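Local coordinates for protein Pcdhgc3 (Mus musculus, PDB 4ZI8), which probably serves as a calcium-dependent cell-adhesion protein of neurons, the fragment here comprising its first three extracellular cadherin domains, at residues B[269-274]-B[312-317]. Numbering follows the deposited sequence.
Sequences IVYSFG and IQAKDK. With CA (calcium ion), chain S.
Val270 and Lys315 face each other as a hydrogen-bonded pair, with Val270 N to Lys315 O at 2.8 Å and Lys315 N to Val270 O at 3.0 Å, both nearly straight. Ser272 and Gln313 repeat the arrangement two residues along; here Gln313 N reaches Ser272 O at 2.7 Å with an N-H...O angle of 171°. Between these pairs the backbones add weaker CA-H...O contacts, such as Tyr271 CA to Gln313 O at 3.4 Å. The two sides of this antiparallel pairing differ in character. On the inner one the Ala314 methyl touches both Ile269 CG2 and Tyr271 CE1, each at 4.0 Å from Ala314 CB, while Ile269 CG2 also lies over one face of the tyrosine ring, toward its rim. On the outer one, with Val270 CG1 anti to the backbone N (chi1 177°), Val270 CG2 lies beside that nitrogen and meets Lys317 CE at 3.5 Å, the two side chains crossing at roughly a right angle; the lysine amine goes on to a salt bridge with Glu268. Farther along, Asp316 OD2 binds calcium at 2.4 Å, with side-chain oxygens of Asn228, Asp260 and Asp262 and backbone O atoms of Asn230 and Asn266, at the junction with the preceding cadherin domain. Tyr271 OH bonds to Ala258 N, tying this sheet to strand 252-259 across the cadherin sandwich, in which 269-273 is an outermost strand and 307-316 runs between it and 324-333.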
ATOM      1  N   ILE B 269     -18.864   3.844  16.759  1.00 33.23           N
ATOM      2  CA  ILE B 269     -19.134   5.207  17.203  1.00 31.64           C
ATOM      3  C   ILE B 269     -18.986   5.422  18.702  1.00 31.74           C
ATOM      4  O   ILE B 269     -19.409   4.571  19.527  1.00 31.17           O
ATOM      5  CB  ILE B 269     -20.523   5.614  16.739  1.00 31.71           C
ATOM      6  CG1 ILE B 269     -20.420   5.999  15.265  1.00 30.06           C
ATOM      7  CG2 ILE B 269     -21.065   6.796  17.567  1.00 28.04           C
ATOM      8  CD1 ILE B 269     -21.656   5.713  14.505  1.00 41.06           C
ATOM      9  N   VAL B 270     -18.323   6.533  19.028  1.00 28.24           N
ATOM     10  CA  VAL B 270     -18.171   7.011  20.397  1.00 29.35           C
ATOM     11  C   VAL B 270     -18.942   8.321  20.593  1.00 27.61           C
ATOM     12  O   VAL B 270     -18.753   9.268  19.824  1.00 27.57           O
ATOM     13  CB  VAL B 270     -16.705   7.277  20.753  1.00 36.13           C
ATOM     14  CG1 VAL B 270     -16.599   7.850  22.190  1.00 36.72           C
ATOM     15  CG2 VAL B 270     -15.884   6.036  20.598  1.00 39.98           C
ATOM     16  N   TYR B 271     -19.790   8.377  21.618  1.00 29.03           N
ATOM     17  CA  TYR B 271     -20.560   9.590  21.895  1.00 27.29           C
ATOM     18  C   TYR B 271     -19.913  10.380  23.016  1.00 27.28           C
ATOM     19  O   TYR B 271     -19.503   9.807  24.007  1.00 27.39           O
ATOM     20  CB  TYR B 271     -22.003   9.252  22.276  1.00 27.21           C
ATOM     21  CG  TYR B 271     -22.754   8.520  21.201  1.00 28.87           C
ATOM     22  CD1 TYR B 271     -23.240   9.205  20.092  1.00 29.97           C
ATOM     23  CD2 TYR B 271     -22.972   7.144  21.281  1.00 28.53           C
ATOM     24  CE1 TYR B 271     -23.918   8.547  19.090  1.00 29.99           C
ATOM     25  CE2 TYR B 271     -23.665   6.467  20.275  1.00 26.72           C
ATOM     26  CZ  TYR B 271     -24.135   7.182  19.182  1.00 28.85           C
ATOM     27  OH  TYR B 271     -24.822   6.556  18.172  1.00 29.50           O
ATOM     28  N   SER B 272     -19.837  11.701  22.876  1.00 26.15           N
ATOM     29  CA  SER B 272     -19.248  12.528  23.919  1.00 24.13           C
ATOM     30  C   SER B 272     -19.915  13.886  23.892  1.00 23.01           C
ATOM     31  O   SER B 272     -20.594  14.227  22.908  1.00 22.73           O
ATOM     32  CB  SER B 272     -17.733  12.666  23.736  1.00 29.65           C
ATOM     33  OG  SER B 272     -17.418  13.343  22.532  1.00 28.32           O
ATOM     34  N   PHE B 273     -19.746  14.639  24.974  1.00 21.57           N
ATOM     35  CA  PHE B 273     -20.204  16.012  24.999  1.00 24.10           C
ATOM     36  C   PHE B 273     -19.335  16.831  24.068  1.00 25.21           C
ATOM     37  O   PHE B 273     -18.105  16.779  24.153  1.00 28.75           O
ATOM     38  CB  PHE B 273     -20.154  16.586  26.421  1.00 24.20           C
ATOM     39  CG  PHE B 273     -21.208  16.021  27.333  1.00 24.89           C
ATOM     40  CD1 PHE B 273     -22.553  16.213  27.059  1.00 26.72           C
ATOM     41  CD2 PHE B 273     -20.855  15.295  28.459  1.00 28.06           C
ATOM     42  CE1 PHE B 273     -23.542  15.679  27.911  1.00 29.75           C
ATOM     43  CE2 PHE B 273     -21.820  14.776  29.309  1.00 24.75           C
ATOM     44  CZ  PHE B 273     -23.157  14.964  29.041  1.00 27.05           C
ATOM     45  N   GLY B 274     -19.975  17.581  23.178  1.00 30.62           N
ATOM     46  CA  GLY B 274     -19.249  18.427  22.230  1.00 37.22           C
ATOM     47  C   GLY B 274     -18.513  19.547  22.939  1.00 43.80           C
ATOM     48  O   GLY B 274     -18.876  19.908  24.061  1.00 42.11           O
ATOM     49  N   ILE B 312     -24.054  17.132  21.441  1.00 22.40           N
ATOM     50  CA  ILE B 312     -23.436  15.834  21.586  1.00 22.45           C
ATOM     51  C   ILE B 312     -22.679  15.530  20.285  1.00 26.67           C
ATOM     52  O   ILE B 312     -23.118  15.891  19.195  1.00 25.06           O
ATOM     53  CB  ILE B 312     -24.481  14.768  21.913  1.00 24.31           C
ATOM     54  CG1 ILE B 312     -25.067  15.046  23.317  1.00 22.44           C
ATOM     55  CG2 ILE B 312     -23.885  13.355  21.832  1.00 20.60           C
ATOM     56  CD1 ILE B 312     -26.101  14.041  23.760  1.00 27.38           C
ATOM     57  N   GLN B 313     -21.529  14.893  20.416  1.00 23.20           N
ATOM     58  CA  GLN B 313     -20.690  14.658  19.273  1.00 24.92           C
ATOM     59  C   GLN B 313     -20.598  13.159  19.083  1.00 23.33           C
ATOM     60  O   GLN B 313     -20.555  12.420  20.070  1.00 27.37           O
ATOM     61  CB  GLN B 313     -19.328  15.288  19.502  1.00 29.48           C
ATOM     62  CG  GLN B 313     -18.268  14.823  18.550  1.00 42.43           C
ATOM     63  CD  GLN B 313     -16.908  15.364  18.928  1.00 52.10           C
ATOM     64  OE1 GLN B 313     -16.519  16.440  18.481  1.00 58.79           O
ATOM     65  NE2 GLN B 313     -16.185  14.627  19.767  1.00 51.72           N
ATOM     66  N   ALA B 314     -20.624  12.702  17.834  1.00 27.80           N
ATOM     67  CA  ALA B 314     -20.343  11.300  17.522  1.00 26.91           C
ATOM     68  C   ALA B 314     -19.065  11.230  16.684  1.00 30.75           C
ATOM     69  O   ALA B 314     -18.983  11.926  15.671  1.00 28.77           O
ATOM     70  CB  ALA B 314     -21.510  10.660  16.753  1.00 25.40           C
ATOM     71  N   LYS B 315     -18.081  10.433  17.110  1.00 26.25           N
ATOM     72  CA  LYS B 315     -16.850  10.237  16.349  1.00 30.63           C
ATOM     73  C   LYS B 315     -16.563   8.748  16.266  1.00 28.65           C
ATOM     74  O   LYS B 315     -16.854   8.005  17.213  1.00 27.71           O
ATOM     75  CB  LYS B 315     -15.662  10.979  16.985  1.00 37.81           C
ATOM     76  CG  LYS B 315     -15.534  12.455  16.545  1.00 43.70           C
ATOM     77  CD  LYS B 315     -14.110  13.005  16.671  1.00 45.63           C
ATOM     78  CE  LYS B 315     -13.991  14.406  16.022  1.00 45.77           C
ATOM     79  NZ  LYS B 315     -12.703  15.137  16.283  1.00 44.21           N
ATOM     80  N   ASP B 316     -16.018   8.304  15.141  1.00 29.57           N
ATOM     81  CA  ASP B 316     -15.697   6.885  15.013  1.00 29.31           C
ATOM     82  C   ASP B 316     -14.318   6.657  15.614  1.00 31.42           C
ATOM     83  O   ASP B 316     -13.694   7.609  16.094  1.00 28.09           O
ATOM     84  CB  ASP B 316     -15.775   6.390  13.554  1.00 30.63           C
ATOM     85  CG  ASP B 316     -14.913   7.184  12.602  1.00 30.41           C
ATOM     86  OD1 ASP B 316     -13.710   7.378  12.886  1.00 33.68           O
ATOM     87  OD2 ASP B 316     -15.444   7.622  11.556  1.00 30.99           O
ATOM     88  N   LYS B 317     -13.851   5.407  15.606  1.00 31.19           N
ATOM     89  CA  LYS B 317     -12.529   5.076  16.140  1.00 31.34           C
ATOM     90  C   LYS B 317     -11.482   4.884  15.036  1.00 38.47           C
ATOM     91  O   LYS B 317     -10.464   4.229  15.247  1.00 38.63           O
ATOM     92  CB  LYS B 317     -12.613   3.813  16.998  1.00 31.05           C
ATOM     93  CG  LYS B 317     -13.551   3.947  18.197  1.00 30.35           C
ATOM     94  CD  LYS B 317     -13.640   2.648  18.974  1.00 31.55           C
ATOM     95  CE  LYS B 317     -14.479   2.812  20.221  1.00 32.33           C
ATOM     96  NZ  LYS B 317     -14.392   1.687  21.220  1.00 36.37           N
TER
HETATM   97 CA    CA S 406     -16.181   6.260   9.728  1.00 28.57          CA